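Local coordinates for LRR receptor-like serine/threonine-protein kinase RGI3 (Arabidopsis thaliana, PDB 5HZ0) that uses its extracellular leucine-rich repeat domain, the part in this chain, to perceive RGF peptide hormones that maintain the root stem cell niche, at residues Gln348-Gln353 with Phe371-Leu376; Ile366-Phe371 with Ile390-Gly395; Lys378-Ser383 with Leu400-Leu405; Asn420-Asn425 with Gly444-Glu449. The protein carries 5 engineered substitutions. One frame throughout, in Å; residues are numbered along the deposited sequence.

Contact 1: residues Gln348-Gln353 with Phe371-Leu376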
loop_
_atom_site.group_PDB
_atom_site.type_symbol
_atom_site.label_atom_id
_atom_site.label_comp_id
_atom_site.label_asym_id
_atom_site.label_seq_id
_atom_site.Cartn_x
_atom_site.Cartn_y
_atom_site.Cartn_z
ATOM N N GLN A 348 0.963 13.048 24.303
ATOM C CA GLN A 348 -0.344 13.067 24.961
ATOM C C GLN A 348 -1.432 12.446 24.102
ATOM O O GLN A 348 -2.552 12.258 24.558
ATOM C CB GLN A 348 -0.754 14.471 25.380
ATOM C CG GLN A 348 0.073 15.025 26.504
ATOM C CD GLN A 348 -0.259 16.459 26.768
ATOM O OE1 GLN A 348 -1.435 16.823 26.901
ATOM N NE2 GLN A 348 0.769 17.305 26.820
ATOM N N CYS A 349 -1.107 12.116 22.859
ATOM C CA CYS A 349 -2.050 11.361 22.067
ATOM C C CYS A 349 -1.672 9.917 22.383
ATOM O O CYS A 349 -0.776 9.339 21.746
ATOM C CB CYS A 349 -1.865 11.644 20.561
ATOM S SG CYS A 349 -1.828 13.405 20.033
ATOM N N ARG A 350 -2.482 9.293 23.249
ATOM C CA ARG A 350 -2.131 8.015 23.877
ATOM C C ARG A 350 -2.383 6.853 22.935
ATOM O O ARG A 350 -1.792 5.796 23.071
ATOM C CB ARG A 350 -2.899 7.795 25.206
ATOM C CG ARG A 350 -2.694 8.861 26.291
ATOM C CD ARG A 350 -1.224 9.126 26.568
ATOM N NE ARG A 350 -0.526 7.915 26.986
ATOM C CZ ARG A 350 0.799 7.769 27.005
ATOM N NH1 ARG A 350 1.594 8.768 26.633
ATOM N NH2 ARG A 350 1.330 6.613 27.399
ATOM N N GLU A 351 -3.276 7.053 21.983
ATOM C CA GLU A 351 -3.670 6.018 21.029
ATOM C C GLU A 351 -2.798 5.910 19.792
ATOM O O GLU A 351 -3.093 5.073 18.944
ATOM C CB GLU A 351 -5.073 6.306 20.497
ATOM C CG GLU A 351 -5.647 7.713 20.807
ATOM C CD GLU A 351 -4.683 8.908 20.529
ATOM O OE1 GLU A 351 -3.520 8.853 20.922
ATOM O OE2 GLU A 351 -5.069 9.929 19.940
ATOM N N LEU A 352 -1.764 6.740 19.646
ATOM C CA LEU A 352 -1.017 6.734 18.381
ATOM C C LEU A 352 -0.478 5.346 18.019
ATOM O O LEU A 352 0.293 4.753 18.768
ATOM C CB LEU A 352 0.155 7.712 18.451
ATOM C CG LEU A 352 -0.197 9.150 18.081
ATOM C CD1 LEU A 352 0.970 10.075 18.377
ATOM C CD2 LEU A 352 -0.649 9.238 16.630
ATOM N N GLN A 353 -0.912 4.825 16.874
ATOM C CA GLN A 353 -0.378 3.575 16.351
ATOM C C GLN A 353 0.840 3.744 15.452
ATOM O O GLN A 353 1.794 2.967 15.517
ATOM C CB GLN A 353 -1.482 2.749 15.702
ATOM C CG GLN A 353 -2.546 2.372 16.724
ATOM C CD GLN A 353 -3.823 1.846 16.108
ATOM O OE1 GLN A 353 -3.897 1.586 14.905
ATOM N NE2 GLN A 353 -4.848 1.702 16.932
ATOM N N PHE A 371 8.251 7.769 23.238
ATOM C CA PHE A 371 8.515 6.351 23.472
ATOM C C PHE A 371 7.648 5.804 24.621
ATOM O O PHE A 371 7.645 4.603 24.907
ATOM C CB PHE A 371 10.010 6.122 23.744
ATOM C CG PHE A 371 10.889 6.276 22.518
ATOM C CD1 PHE A 371 10.897 5.303 21.521
ATOM C CD2 PHE A 371 11.721 7.374 22.374
ATOM C CE1 PHE A 371 11.709 5.428 20.405
ATOM C CE2 PHE A 371 12.541 7.501 21.254
ATOM C CZ PHE A 371 12.530 6.528 20.271
ATOM N N GLY A 372 6.909 6.693 25.275
ATOM C CA GLY A 372 5.973 6.288 26.309
ATOM C C GLY A 372 4.667 5.754 25.739
ATOM O O GLY A 372 3.825 5.239 26.477
ATOM N N LEU A 373 4.482 5.874 24.424
ATOM C CA LEU A 373 3.256 5.373 23.817
ATOM C C LEU A 373 3.249 3.839 23.847
ATOM O O LEU A 373 4.179 3.187 23.357
ATOM C CB LEU A 373 3.071 5.937 22.405
ATOM C CG LEU A 373 3.019 7.475 22.356
ATOM C CD1 LEU A 373 3.190 8.017 20.944
ATOM C CD2 LEU A 373 1.730 7.991 22.949
ATOM N N ARG A 374 2.214 3.270 24.466
ATOM C CA ARG A 374 2.160 1.828 24.687
ATOM C C ARG A 374 1.544 1.123 23.490
ATOM O O ARG A 374 1.646 -0.096 23.344
ATOM C CB ARG A 374 1.400 1.502 25.985
ATOM C CG ARG A 374 2.183 1.844 27.263
ATOM C CD ARG A 374 1.376 1.633 28.554
ATOM N NE ARG A 374 0.638 0.372 28.565
ATOM C CZ ARG A 374 -0.681 0.279 28.420
ATOM N NH1 ARG A 374 -1.410 1.376 28.266
ATOM N NH2 ARG A 374 -1.270 -0.907 28.431
ATOM N N ASN A 375 0.859 1.894 22.656
ATOM C CA ASN A 375 0.311 1.359 21.410
ATOM C C ASN A 375 1.036 1.660 20.077
ATOM O O ASN A 375 0.550 1.288 19.014
ATOM C CB ASN A 375 -1.202 1.578 21.334
ATOM C CG ASN A 375 -1.974 0.380 21.838
ATOM O OD1 ASN A 375 -2.947 0.514 22.592
ATOM N ND2 ASN A 375 -1.542 -0.809 21.422
ATOM N N LEU A 376 2.174 2.344 20.122
ATOM C CA LEU A 376 2.849 2.747 18.894
ATOM C C LEU A 376 3.568 1.540 18.271
ATOM O O LEU A 376 4.499 0.990 18.867
ATOM C CB LEU A 376 3.866 3.820 19.248
ATOM C CG LEU A 376 4.521 4.644 18.139
ATOM C CD1 LEU A 376 3.464 5.412 17.363
ATOM C CD2 LEU A 376 5.548 5.603 18.726
#
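R350 NH2 donates a hydrogen bond of 3.0 Å to the backbone oxygen G372 O. The bond is bent, with an N-H...O angle of 138°. The donor stands above the carbonyl plane, and the oxygen in turn is tilted from the guanidinium plane. R350 starts out pointing away from the other loop, but its chain folds at chi2 (-52°) and chi3 (-58°), and this carries the guanidinium across. R350 NH1 also bonds S347 O.

The two methyls of L373 have separate partners. L373 CD2 lies over one face of the guanidinium, 3.8 Å from R350 NH1, and also rests on C349 O. L373 CD1 packs against L352 CB at 3.9 Å. Further along, L376 CD1 is 4.2 Å from the same L352 CB. The backbones are close here too, with a CA-H...O contact of 3.3 Å from L376 CA to L352 O. Cutting L373 back to an alanine removes both methyls, which would probably strip the guanidinium face of R350 of its L373 cover and leave L352 CB with only L376 CD1 of this loop.

C349 to L352 form a type I beta turn. It leads into strand 354-356, while the loop 371-376 leaves a 3-10 turn and leads into strand 378-380. The contact therefore joins equivalent loops of successive repeats, and Q353 carries the pairing on to T377 and K378 through backbone bonds.

Contact 2: residues Ile366-Phe371 with Ile390-Gly395. With NAG (2-acetamido-2-deoxy-beta-D-glucopyranose), chain C.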
loop_
_atom_site.group_PDB
_atom_site.type_symbol
_atom_site.label_atom_id
_atom_site.label_comp_id
_atom_site.label_asym_id
_atom_site.label_seq_id
_atom_site.Cartn_x
_atom_site.Cartn_y
_atom_site.Cartn_z
ATOM N N ILE A 366 14.997 13.518 19.693
ATOM C CA ILE A 366 13.719 12.838 19.687
ATOM C C ILE A 366 13.194 12.876 21.127
ATOM O O ILE A 366 13.865 12.392 22.057
ATOM C CB ILE A 366 13.850 11.381 19.246
ATOM C CG1 ILE A 366 14.663 11.286 17.959
ATOM C CG2 ILE A 366 12.459 10.743 19.106
ATOM C CD1 ILE A 366 14.942 9.872 17.502
ATOM N N PRO A 367 12.004 13.464 21.320
ATOM C CA PRO A 367 11.435 13.628 22.660
ATOM C C PRO A 367 11.232 12.267 23.298
ATOM O O PRO A 367 10.709 11.352 22.653
ATOM C CB PRO A 367 10.091 14.329 22.397
ATOM C CG PRO A 367 9.758 14.001 20.988
ATOM C CD PRO A 367 11.090 13.944 20.272
ATOM N N LYS A 368 11.674 12.137 24.546
ATOM C CA LYS A 368 11.589 10.882 25.281
ATOM C C LYS A 368 10.146 10.403 25.360
ATOM O O LYS A 368 9.864 9.204 25.261
ATOM C CB LYS A 368 12.182 11.080 26.684
ATOM C CG LYS A 368 13.648 11.586 26.628
ATOM C CD LYS A 368 14.429 11.314 27.937
ATOM C CE LYS A 368 15.935 11.116 27.671
ATOM N NZ LYS A 368 16.681 10.709 28.909
ATOM N N GLU A 369 9.232 11.356 25.482
ATOM C CA GLU A 369 7.845 11.046 25.783
ATOM C C GLU A 369 7.180 10.241 24.677
ATOM O O GLU A 369 6.279 9.462 24.929
ATOM C CB GLU A 369 7.050 12.326 26.109
ATOM C CG GLU A 369 7.568 13.095 27.326
ATOM C CD GLU A 369 8.643 14.129 26.979
ATOM O OE1 GLU A 369 9.342 13.972 25.946
ATOM O OE2 GLU A 369 8.786 15.114 27.740
ATOM N N ILE A 370 7.638 10.405 23.451
ATOM C CA ILE A 370 7.037 9.678 22.343
ATOM C C ILE A 370 7.206 8.168 22.519
ATOM O O ILE A 370 6.387 7.382 22.048
ATOM C CB ILE A 370 7.582 10.173 20.986
ATOM C CG1 ILE A 370 6.432 10.684 20.120
ATOM C CG2 ILE A 370 8.346 9.086 20.260
ATOM C CD1 ILE A 370 5.799 11.963 20.627
ATOM N N PHE A 371 8.251 7.769 23.238
ATOM C CA PHE A 371 8.515 6.351 23.472
ATOM C C PHE A 371 7.648 5.804 24.621
ATOM O O PHE A 371 7.645 4.603 24.907
ATOM C CB PHE A 371 10.010 6.122 23.744
ATOM C CG PHE A 371 10.889 6.276 22.518
ATOM C CD1 PHE A 371 10.897 5.303 21.521
ATOM C CD2 PHE A 371 11.721 7.374 22.374
ATOM C CE1 PHE A 371 11.709 5.428 20.405
ATOM C CE2 PHE A 371 12.541 7.501 21.254
ATOM C CZ PHE A 371 12.530 6.528 20.271
ATOM N N ILE A 390 19.620 8.544 21.476
ATOM C CA ILE A 390 18.404 7.755 21.523
ATOM C C ILE A 390 18.122 7.553 22.997
ATOM O O ILE A 390 18.919 6.934 23.700
ATOM C CB ILE A 390 18.584 6.380 20.890
ATOM C CG1 ILE A 390 18.917 6.518 19.397
ATOM C CG2 ILE A 390 17.332 5.542 21.097
ATOM C CD1 ILE A 390 19.363 5.214 18.728
ATOM N N PRO A 391 16.985 8.079 23.470
ATOM C CA PRO A 391 16.611 8.071 24.895
ATOM C C PRO A 391 16.588 6.655 25.454
ATOM O O PRO A 391 16.214 5.725 24.742
ATOM C CB PRO A 391 15.200 8.655 24.885
ATOM C CG PRO A 391 15.092 9.421 23.540
ATOM C CD PRO A 391 15.925 8.634 22.601
ATOM N N PRO A 392 17.021 6.475 26.711
ATOM C CA PRO A 392 16.850 5.148 27.328
ATOM C C PRO A 392 15.366 4.779 27.421
ATOM O O PRO A 392 14.999 3.605 27.307
ATOM C CB PRO A 392 17.486 5.302 28.718
ATOM C CG PRO A 392 17.651 6.775 28.925
ATOM C CD PRO A 392 17.751 7.415 27.573
ATOM N N ASP A 393 14.499 5.782 27.516
ATOM C CA ASP A 393 13.060 5.514 27.605
ATOM C C ASP A 393 12.531 4.712 26.433
ATOM O O ASP A 393 11.369 4.314 26.462
ATOM C CB ASP A 393 12.255 6.796 27.715
ATOM C CG ASP A 393 12.818 7.734 28.743
ATOM O OD1 ASP A 393 13.957 8.213 28.510
ATOM O OD2 ASP A 393 12.128 7.990 29.763
ATOM N N ILE A 394 13.362 4.516 25.397
ATOM C CA ILE A 394 12.994 3.687 24.249
ATOM C C ILE A 394 12.525 2.304 24.709
ATOM O O ILE A 394 11.694 1.680 24.055
ATOM C CB ILE A 394 14.155 3.562 23.201
ATOM C CG1 ILE A 394 13.658 2.938 21.895
ATOM C CG2 ILE A 394 15.315 2.735 23.735
ATOM C CD1 ILE A 394 14.772 2.504 20.980
ATOM N N GLY A 395 13.036 1.841 25.850
ATOM C CA GLY A 395 12.585 0.568 26.400
ATOM C C GLY A 395 11.103 0.501 26.793
ATOM O O GLY A 395 10.524 -0.582 26.876
HETATM C C1 NAG C . 9.881 4.965 30.980
HETATM C C2 NAG C . 9.409 6.386 31.282
HETATM C C3 NAG C . 10.108 6.986 32.498
HETATM C C4 NAG C . 10.000 6.011 33.667
HETATM C C5 NAG C . 10.590 4.675 33.225
HETATM C C6 NAG C . 10.659 3.672 34.373
HETATM C C7 NAG C . 8.588 7.711 29.432
HETATM C C8 NAG C . 8.902 8.694 28.339
HETATM N N2 NAG C . 9.614 7.249 30.137
HETATM O O3 NAG C . 9.558 8.257 32.800
HETATM O O4 NAG C . 10.689 6.481 34.806
HETATM O O5 NAG C . 9.853 4.152 32.138
HETATM O O6 NAG C . 9.548 3.834 35.233
HETATM O O7 NAG C . 7.432 7.359 29.633
#
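The IPxxI signature of plant leucine-rich repeats occurs in both I366-F371 and I390-G395, on the side of the solenoid away from the parallel strands. Here P391, D393 and I394 of one repeat pack on I366, K368 and F371 of the repeat before it. Each segment ends in a short 3-10 turn.

I394 packs along the F371 ring, with CB over one face toward the rim and I394 CG1 3.5 Å from F371 CE1. The CG1 branch is anti to the backbone N (chi1 -168°), which lays it along the ring. I394 CA makes an off-centre CH-pi contact, 4.1 Å from the centroid of the F371 ring. The P391 and F371 side chains cross at about a right angle, with P391 CD 3.8 Å from F371 CE2. P391 CG also touches I366 O, at 3.5 Å.

K368 runs extended over P391, and K368 CG is 3.7 Å from P391 CB. It crosses D393 at about a right angle. The salt bridge from K368 NZ to D393 OD1 is long, at 3.7 Å. The other oxygen, D393 OD2, accepts a nearly straight hydrogen bond of 2.6 Å from N2 of the N-acetylglucosamine.

The contact is thus apolar around F371 and charged at K368 and D393. The carboxylate probably draws on both the lysine and the sugar amide, so it links the protein surface to its own glycan.

Contact 3: residues Lys378-Ser383 with Leu400-Leu405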
loop_
_atom_site.group_PDB
_atom_site.type_symbol
_atom_site.label_atom_id
_atom_site.label_comp_id
_atom_site.label_asym_id
_atom_site.label_seq_id
_atom_site.Cartn_x
_atom_site.Cartn_y
_atom_site.Cartn_z
ATOM N N LYS A 378 4.654 1.719 14.803
ATOM C CA LYS A 378 5.536 2.243 13.772
ATOM C C LYS A 378 6.018 3.631 14.124
ATOM O O LYS A 378 5.215 4.550 14.320
ATOM C CB LYS A 378 4.814 2.284 12.433
ATOM C CG LYS A 378 4.408 0.930 11.917
ATOM C CD LYS A 378 3.655 1.110 10.614
ATOM C CE LYS A 378 3.238 -0.213 10.013
ATOM N NZ LYS A 378 2.311 0.056 8.886
ATOM N N LEU A 379 7.335 3.774 14.206
ATOM C CA LEU A 379 7.944 5.087 14.393
ATOM C C LEU A 379 8.957 5.301 13.260
ATOM O O LEU A 379 9.986 4.608 13.178
ATOM C CB LEU A 379 8.597 5.186 15.777
ATOM C CG LEU A 379 9.305 6.483 16.179
ATOM C CD1 LEU A 379 8.417 7.667 15.895
ATOM C CD2 LEU A 379 9.747 6.495 17.673
ATOM N N LEU A 380 8.646 6.239 12.368
ATOM C CA LEU A 380 9.508 6.501 11.219
ATOM C C LEU A 380 9.851 7.973 11.162
ATOM O O LEU A 380 9.016 8.821 10.824
ATOM C CB LEU A 380 8.780 6.089 9.952
ATOM C CG LEU A 380 8.139 4.704 10.079
ATOM C CD1 LEU A 380 7.107 4.463 8.991
ATOM C CD2 LEU A 380 9.206 3.610 10.076
ATOM N N LEU A 381 11.088 8.241 11.576
ATOM C CA LEU A 381 11.717 9.559 11.626
ATOM C C LEU A 381 12.868 9.760 10.613
ATOM O O LEU A 381 13.673 10.692 10.750
ATOM C CB LEU A 381 12.148 9.890 13.060
ATOM C CG LEU A 381 11.081 9.842 14.159
ATOM C CD1 LEU A 381 11.693 10.327 15.453
ATOM C CD2 LEU A 381 9.845 10.662 13.818
ATOM N N LEU A 382 13.019 8.811 9.695
ATOM C CA LEU A 382 14.174 8.775 8.810
ATOM C C LEU A 382 14.339 10.020 7.938
ATOM O O LEU A 382 13.373 10.720 7.646
ATOM C CB LEU A 382 14.223 7.475 7.985
ATOM C CG LEU A 382 13.205 7.142 6.890
ATOM C CD1 LEU A 382 13.598 7.718 5.527
ATOM C CD2 LEU A 382 13.037 5.648 6.793
ATOM N N SER A 383 15.580 10.314 7.568
ATOM C CA SER A 383 15.881 11.511 6.773
ATOM C C SER A 383 15.356 12.837 7.351
ATOM O O SER A 383 14.389 13.411 6.868
ATOM C CB SER A 383 15.448 11.359 5.316
ATOM O OG SER A 383 15.634 12.593 4.647
ATOM N N LEU A 400 6.299 -1.434 19.940
ATOM C CA LEU A 400 7.053 -0.980 18.765
ATOM C C LEU A 400 7.439 -2.160 17.906
ATOM O O LEU A 400 8.077 -3.088 18.368
ATOM C CB LEU A 400 8.329 -0.251 19.182
ATOM C CG LEU A 400 8.935 0.701 18.161
ATOM C CD1 LEU A 400 7.873 1.676 17.608
ATOM C CD2 LEU A 400 10.096 1.445 18.797
ATOM N N TYR A 401 7.051 -2.091 16.640
ATOM C CA TYR A 401 7.286 -3.143 15.661
ATOM C C TYR A 401 8.369 -2.715 14.655
ATOM O O TYR A 401 9.395 -3.388 14.487
ATOM C CB TYR A 401 5.983 -3.450 14.932
ATOM C CG TYR A 401 6.049 -4.651 14.022
ATOM C CD1 TYR A 401 5.874 -5.929 14.529
ATOM C CD2 TYR A 401 6.278 -4.511 12.660
ATOM C CE1 TYR A 401 5.916 -7.035 13.718
ATOM C CE2 TYR A 401 6.322 -5.621 11.831
ATOM C CZ TYR A 401 6.144 -6.877 12.368
ATOM O OH TYR A 401 6.189 -7.995 11.572
ATOM N N ARG A 402 8.086 -1.618 13.954
ATOM C CA ARG A 402 8.970 -1.051 12.940
ATOM C C ARG A 402 9.529 0.302 13.375
ATOM O O ARG A 402 8.780 1.264 13.600
ATOM C CB ARG A 402 8.202 -0.921 11.625
ATOM C CG ARG A 402 8.932 -0.212 10.483
ATOM C CD ARG A 402 8.091 -0.312 9.225
ATOM N NE ARG A 402 8.814 0.133 8.052
ATOM C CZ ARG A 402 9.653 -0.634 7.371
ATOM N NH1 ARG A 402 10.274 -0.149 6.306
ATOM N NH2 ARG A 402 9.866 -1.883 7.761
ATOM N N LEU A 403 10.851 0.358 13.495
ATOM C CA LEU A 403 11.559 1.552 13.933
ATOM C C LEU A 403 12.591 2.003 12.882
ATOM O O LEU A 403 13.526 1.257 12.549
ATOM C CB LEU A 403 12.287 1.276 15.249
ATOM C CG LEU A 403 13.034 2.498 15.800
ATOM C CD1 LEU A 403 12.057 3.607 16.195
ATOM C CD2 LEU A 403 13.942 2.144 16.975
ATOM N N ARG A 404 12.417 3.201 12.330
ATOM C CA ARG A 404 13.416 3.715 11.392
ATOM C C ARG A 404 13.849 5.124 11.759
ATOM O O ARG A 404 13.079 6.085 11.623
ATOM C CB ARG A 404 12.858 3.670 9.981
ATOM C CG ARG A 404 12.354 2.293 9.590
ATOM C CD ARG A 404 12.273 2.161 8.099
ATOM N NE ARG A 404 13.609 2.289 7.517
ATOM C CZ ARG A 404 13.866 2.290 6.213
ATOM N NH1 ARG A 404 12.872 2.171 5.334
ATOM N NH2 ARG A 404 15.121 2.412 5.796
ATOM N N LEU A 405 15.072 5.208 12.283
ATOM C CA LEU A 405 15.711 6.466 12.672
ATOM C C LEU A 405 16.818 6.914 11.715
ATOM O O LEU A 405 17.526 7.886 11.980
ATOM C CB LEU A 405 16.219 6.406 14.115
ATOM C CG LEU A 405 15.175 6.080 15.187
ATOM C CD1 LEU A 405 15.785 6.205 16.576
ATOM C CD2 LEU A 405 13.969 6.976 15.052
#
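R404 lies against L380 and L382 along most of its length. R404 CB touches both leucines, and R404 CG meets L380 CD2 at 3.4 Å. R404 CD touches L382 CD2 at 3.8 Å. A bend at chi3 (63°) then lays the guanidinium over that methyl: L382 CD2 sits under the centre of one face, 3.5 Å from R404 CZ. At the tip, R404 NH2 forms a salt bridge with D428 and R404 NH1 another with the backbone of the bound peptide.

R402 lies beside it, R402 CG 3.9 Å from L380 CD2, and its NH1 also reaches the peptide backbone. K378 NZ bonds a polar peptide side chain.

Strands 378-380 and 402-404 run parallel, with 10° between their directions. Three bonds join them: L379 N to R402 O (3.0 Å), R404 N to L379 O (2.9 Å) and L381 N to R404 O (2.9 Å). Opposite the arginines, L403 CD1 packs on L379 CB at 3.8 Å.

This is the strand pairing of a leucine-rich repeat solenoid: L379 and L403 turn inward, and K378, L380, R402 and R404 face the peptide. The two arginines are consistent with an RxR motif reading the peptide's C-terminal carboxylate.

Contact 4: residues Asn420-Asn425 with Gly444-Glu449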
loop_
_atom_site.group_PDB
_atom_site.type_symbol
_atom_site.label_atom_id
_atom_site.label_comp_id
_atom_site.label_asym_id
_atom_site.label_seq_id
_atom_site.Cartn_x
_atom_site.Cartn_y
_atom_site.Cartn_z
ATOM N N ASN A 420 14.599 -4.504 25.823
ATOM C CA ASN A 420 13.317 -4.680 26.483
ATOM C C ASN A 420 12.150 -4.890 25.513
ATOM O O ASN A 420 11.068 -5.327 25.923
ATOM C CB ASN A 420 13.047 -3.456 27.352
ATOM C CG ASN A 420 12.121 -3.747 28.497
ATOM O OD1 ASN A 420 12.154 -4.835 29.081
ATOM N ND2 ASN A 420 11.276 -2.775 28.830
ATOM N N LEU A 421 12.365 -4.596 24.231
ATOM C CA LEU A 421 11.271 -4.606 23.262
ATOM C C LEU A 421 11.141 -5.952 22.566
ATOM O O LEU A 421 11.994 -6.333 21.775
ATOM C CB LEU A 421 11.465 -3.505 22.229
ATOM C CG LEU A 421 11.702 -2.091 22.751
ATOM C CD1 LEU A 421 11.770 -1.123 21.573
ATOM C CD2 LEU A 421 10.599 -1.695 23.723
ATOM N N LYS A 422 10.061 -6.663 22.871
ATOM C CA LYS A 422 9.881 -8.039 22.416
ATOM C C LYS A 422 9.117 -8.179 21.103
ATOM O O LYS A 422 9.094 -9.263 20.515
ATOM C CB LYS A 422 9.188 -8.863 23.514
ATOM C CG LYS A 422 9.797 -8.677 24.894
ATOM C CD LYS A 422 11.172 -9.318 25.007
ATOM C CE LYS A 422 11.976 -8.703 26.160
ATOM N NZ LYS A 422 13.270 -9.426 26.447
ATOM N N ASN A 423 8.463 -7.114 20.654
ATOM C CA ASN A 423 7.793 -7.168 19.354
ATOM C C ASN A 423 8.567 -6.505 18.200
ATOM O O ASN A 423 8.134 -6.572 17.052
ATOM C CB ASN A 423 6.377 -6.593 19.431
ATOM C CG ASN A 423 5.572 -7.165 20.596
ATOM O OD1 ASN A 423 5.296 -6.465 21.575
ATOM N ND2 ASN A 423 5.179 -8.431 20.487
ATOM N N LEU A 424 9.714 -5.892 18.503
ATOM C CA LEU A 424 10.402 -5.074 17.527
ATOM C C LEU A 424 10.938 -6.005 16.438
ATOM O O LEU A 424 11.752 -6.882 16.699
ATOM C CB LEU A 424 11.550 -4.354 18.229
ATOM C CG LEU A 424 12.372 -3.278 17.522
ATOM C CD1 LEU A 424 11.472 -2.230 16.863
ATOM C CD2 LEU A 424 13.286 -2.645 18.563
ATOM N N ASN A 425 10.414 -5.829 15.229
ATOM C CA ASN A 425 10.766 -6.648 14.090
ATOM C C ASN A 425 11.923 -6.114 13.261
ATOM O O ASN A 425 12.806 -6.846 12.838
ATOM C CB ASN A 425 9.556 -6.840 13.193
ATOM C CG ASN A 425 9.846 -7.761 12.050
ATOM O OD1 ASN A 425 9.953 -7.339 10.902
ATOM N ND2 ASN A 425 10.006 -9.037 12.360
ATOM N N GLY A 444 17.967 -9.547 23.593
ATOM C CA GLY A 444 16.632 -9.642 24.138
ATOM C C GLY A 444 15.507 -9.280 23.190
ATOM O O GLY A 444 14.334 -9.393 23.559
ATOM N N CYS A 445 15.821 -8.854 21.969
ATOM C CA CYS A 445 14.725 -8.594 21.058
ATOM C C CYS A 445 14.515 -9.902 20.330
ATOM O O CYS A 445 15.173 -10.185 19.323
ATOM C CB CYS A 445 15.109 -7.518 20.047
ATOM S SG CYS A 445 15.789 -6.004 20.738
ATOM N N GLU A 446 13.506 -10.643 20.774
ATOM C CA GLU A 446 13.327 -12.022 20.347
ATOM C C GLU A 446 12.626 -12.097 19.004
ATOM O O GLU A 446 12.633 -13.137 18.351
ATOM C CB GLU A 446 12.524 -12.786 21.395
ATOM C CG GLU A 446 11.220 -12.103 21.789
ATOM C CD GLU A 446 10.499 -12.846 22.895
ATOM O OE1 GLU A 446 10.099 -12.204 23.894
ATOM O OE2 GLU A 446 10.335 -14.078 22.768
ATOM N N SER A 447 12.012 -10.989 18.607
ATOM C CA SER A 447 11.286 -10.908 17.348
ATOM C C SER A 447 12.090 -10.285 16.208
ATOM O O SER A 447 11.593 -10.190 15.083
ATOM C CB SER A 447 10.014 -10.089 17.545
ATOM O OG SER A 447 9.143 -10.738 18.445
ATOM N N LEU A 448 13.321 -9.869 16.484
ATOM C CA LEU A 448 14.001 -8.951 15.575
ATOM C C LEU A 448 14.494 -9.689 14.332
ATOM O O LEU A 448 15.311 -10.600 14.427
ATOM C CB LEU A 448 15.200 -8.342 16.295
ATOM C CG LEU A 448 15.990 -7.333 15.489
ATOM C CD1 LEU A 448 15.061 -6.142 15.282
ATOM C CD2 LEU A 448 17.299 -6.948 16.195
ATOM N N GLU A 449 13.937 -9.340 13.177
ATOM C CA GLU A 449 14.409 -9.911 11.918
ATOM C C GLU A 449 15.304 -9.044 11.035
ATOM O O GLU A 449 16.023 -9.564 10.206
ATOM C CB GLU A 449 13.222 -10.421 11.117
ATOM C CG GLU A 449 12.410 -11.401 11.901
ATOM C CD GLU A 449 11.312 -12.021 11.082
ATOM O OE1 GLU A 449 10.565 -11.268 10.411
ATOM O OE2 GLU A 449 11.206 -13.269 11.112
#
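N425 and K422 reach from one loop to the next at the two ends of this contact, and S447 joins them in the middle. N425 CG is anti to the backbone N (chi1 -176°), which brings the amide over to E449. N425 ND2 gives E449 OE1 a nearly straight hydrogen bond of 3.0 Å. The oxygen lies in the amide plane of N425, but the donor comes from above the carboxylate plane. A second, weak bond of 3.4 Å runs from N425 ND2 to S447 O. The backbone adds a bond of 2.8 Å from E449 N to N425 O, in the carbonyl plane and on a lone pair. E449 has a further, weak ion pair with K472 in the following repeat. With an alanine here in place of N425 the ND2 group is gone, and E449 OE1 would probably lose its amide donor and S447 O its weak one.

K422 bends at chi2 (-71°), and K422 NZ donates to G444 O at 3.1 Å. Its chain crosses E446 at about a right angle, with K422 CD 3.3 Å from E446 OE1. The lysine nitrogen itself is not in contact with that carboxylate. S447 points toward the other loop, and S447 OG donates a hydrogen bond to K422 O.

The contact is therefore mostly polar, and backbone carbonyls take most of the bonds. The E446 carboxylate probably still favours the charged lysine nearby.

Overall arrangement
From the N terminus, 348-353 opens contact 1, and 366-371 opens contact 2 before 371-376 closes contact 1. The two loops cross and share F371. Contact 3 opens at 378-383, inside the loop of contact 2, and closes at 400-405, beyond 390-395, so these two cross as well. Contact 4 follows in series, from 420-425 to 444-449. Contacts 1 and 4 tie together loops just before the strands. Contact 2 ties turns on the far side of the solenoid, and contact 3 ties the strands themselves. F371 packs on L379, G395 probably bonds N420, and Y401 probably bonds N425, so the four contacts touch one another along successive repeats, except that contacts 1 and 4 do not meet.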